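Local coordinates for ethanolamine utilization protein EutL (Clostridium perfringens E str. JGS1987, PDB 4TM6), which probably forms trimeric shell tiles of the ethanolamine-utilization bacterial microcompartment, built from tandem BMC domains, at residues Ala146-Val151 with Ser194-Ala199. Sequence-based numbering, arbitrary orientation.
Sequences ALAYLV and SACKAA
Strand 147-151 and the first turns of helix 193-212 run nearly parallel, their axes 16° apart and 7.5 Å from each other at closest approach. A148 faces C196 where the backbones come nearest, the two CA atoms lying only 5.0 Å apart. C196 makes the largest single share of the interface: its SG lies beside its own backbone N and anti to the carbonyl carbon (chi1 -73°), a setting that turns the CB-SG bond across the strand direction rather than along it. There SG rests 3.7 Å from both L147 C and A148 N, over the face of the peptide group joining the two residues, while A146 CB touches the same sulfur from further back along the chain at 4.1 Å. A148 CB packs against the helix, 3.8 Å from C196 O, and meets C196 CB and, one turn on, A199 CB. L150 reaches A199 more loosely and also touches C200 and F203 of the same helix. On the other face of the strand, Y149 meets helix 44-57, so the six-stranded antiparallel sheet is covered here from both sides, as in the BMC fold. Across this buried seam the contacts are van der Waals in kind, and the small alanine and cysteine side chains permit the close approach, while the strand's backbone bonds to neighbouring strands.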
loop_
_atom_site.group_PDB
_atom_site.type_symbol
_atom_site.label_atom_id
_atom_site.label_comp_id
_atom_site.label_asym_id
_atom_site.label_seq_id
_atom_site.Cartn_x
_atom_site.Cartn_y
_atom_site.Cartn_z
ATOM N N ALA C 146 -25.163 -5.076 -18.595
ATOM C CA ALA C 146 -23.930 -5.867 -18.707
ATOM C C ALA C 146 -22.664 -5.050 -18.411
ATOM O O ALA C 146 -22.647 -3.832 -18.609
ATOM C CB ALA C 146 -23.845 -6.474 -20.108
ATOM N N LEU C 147 -21.618 -5.722 -17.921
ATOM C CA LEU C 147 -20.291 -5.130 -17.723
ATOM C C LEU C 147 -19.221 -6.033 -18.292
ATOM O O LEU C 147 -19.366 -7.250 -18.297
ATOM C CB LEU C 147 -19.946 -4.907 -16.244
ATOM C CG LEU C 147 -20.570 -3.761 -15.473
ATOM C CD1 LEU C 147 -20.066 -3.777 -14.050
ATOM C CD2 LEU C 147 -20.287 -2.407 -16.130
ATOM N N ALA C 148 -18.139 -5.417 -18.758
ATOM C CA ALA C 148 -16.891 -6.118 -18.955
ATOM C C ALA C 148 -16.019 -5.746 -17.764
ATOM O O ALA C 148 -15.829 -4.553 -17.483
ATOM C CB ALA C 148 -16.248 -5.720 -20.283
ATOM N N TYR C 149 -15.548 -6.755 -17.033
ATOM C CA TYR C 149 -14.736 -6.554 -15.830
ATOM C C TYR C 149 -13.324 -6.985 -16.202
ATOM O O TYR C 149 -13.063 -8.172 -16.375
ATOM C CB TYR C 149 -15.295 -7.366 -14.664
ATOM C CG TYR C 149 -14.820 -7.024 -13.268
ATOM C CD1 TYR C 149 -13.548 -6.528 -13.026
ATOM C CD2 TYR C 149 -15.652 -7.246 -12.173
ATOM C CE1 TYR C 149 -13.133 -6.235 -11.734
ATOM C CE2 TYR C 149 -15.248 -6.971 -10.882
ATOM C CZ TYR C 149 -13.994 -6.479 -10.656
ATOM O OH TYR C 149 -13.600 -6.206 -9.372
ATOM N N LEU C 150 -12.430 -6.017 -16.361
ATOM C CA LEU C 150 -11.134 -6.264 -17.000
ATOM C C LEU C 150 -10.016 -5.856 -16.053
ATOM O O LEU C 150 -9.962 -4.711 -15.611
ATOM C CB LEU C 150 -11.018 -5.496 -18.322
ATOM C CG LEU C 150 -12.190 -5.665 -19.302
ATOM C CD1 LEU C 150 -12.081 -4.703 -20.482
ATOM C CD2 LEU C 150 -12.285 -7.092 -19.788
ATOM N N VAL C 151 -9.146 -6.810 -15.733
ATOM C CA VAL C 151 -8.047 -6.583 -14.815
ATOM C C VAL C 151 -6.766 -7.259 -15.300
ATOM O O VAL C 151 -6.792 -8.399 -15.733
ATOM C CB VAL C 151 -8.394 -7.110 -13.396
ATOM C CG1 VAL C 151 -7.251 -6.845 -12.436
ATOM C CG2 VAL C 151 -9.638 -6.435 -12.885
ATOM N N SER C 194 -23.116 -8.421 -26.108
ATOM C CA SER C 194 -22.220 -8.870 -27.168
ATOM C C SER C 194 -21.021 -7.916 -27.299
ATOM O O SER C 194 -19.903 -8.360 -27.559
ATOM C CB SER C 194 -22.974 -9.008 -28.496
ATOM O OG SER C 194 -23.331 -7.747 -29.032
ATOM N N ALA C 195 -21.236 -6.620 -27.077
ATOM C CA ALA C 195 -20.128 -5.670 -27.081
ATOM C C ALA C 195 -19.179 -5.920 -25.891
ATOM O O ALA C 195 -17.950 -5.862 -26.040
ATOM C CB ALA C 195 -20.648 -4.250 -27.047
ATOM N N CYS C 196 -19.741 -6.213 -24.716
ATOM C CA CYS C 196 -18.913 -6.503 -23.552
ATOM C C CYS C 196 -18.087 -7.768 -23.788
ATOM O O CYS C 196 -16.914 -7.826 -23.403
ATOM C CB CYS C 196 -19.763 -6.642 -22.289
ATOM S SG CYS C 196 -20.390 -5.048 -21.715
ATOM N N LYS C 197 -18.691 -8.767 -24.430
ATOM C CA LYS C 197 -17.973 -9.986 -24.770
ATOM C C LYS C 197 -16.794 -9.705 -25.719
ATOM O O LYS C 197 -15.689 -10.210 -25.510
ATOM C CB LYS C 197 -18.914 -11.005 -25.408
ATOM C CG LYS C 197 -18.230 -12.311 -25.818
ATOM C CD LYS C 197 -17.745 -13.117 -24.601
ATOM C CE LYS C 197 -16.479 -13.910 -24.913
ATOM N NZ LYS C 197 -16.553 -14.616 -26.243
ATOM N N ALA C 198 -17.036 -8.920 -26.769
ATOM C CA ALA C 198 -15.986 -8.571 -27.707
ATOM C C ALA C 198 -14.854 -7.827 -26.983
ATOM O O ALA C 198 -13.676 -8.015 -27.303
ATOM C CB ALA C 198 -16.542 -7.730 -28.846
ATOM N N ALA C 199 -15.210 -7.010 -25.996
ATOM C CA ALA C 199 -14.216 -6.238 -25.276
ATOM C C ALA C 199 -13.362 -7.175 -24.429
ATOM O O ALA C 199 -12.141 -6.990 -24.335
ATOM C CB ALA C 199 -14.869 -5.170 -24.402
#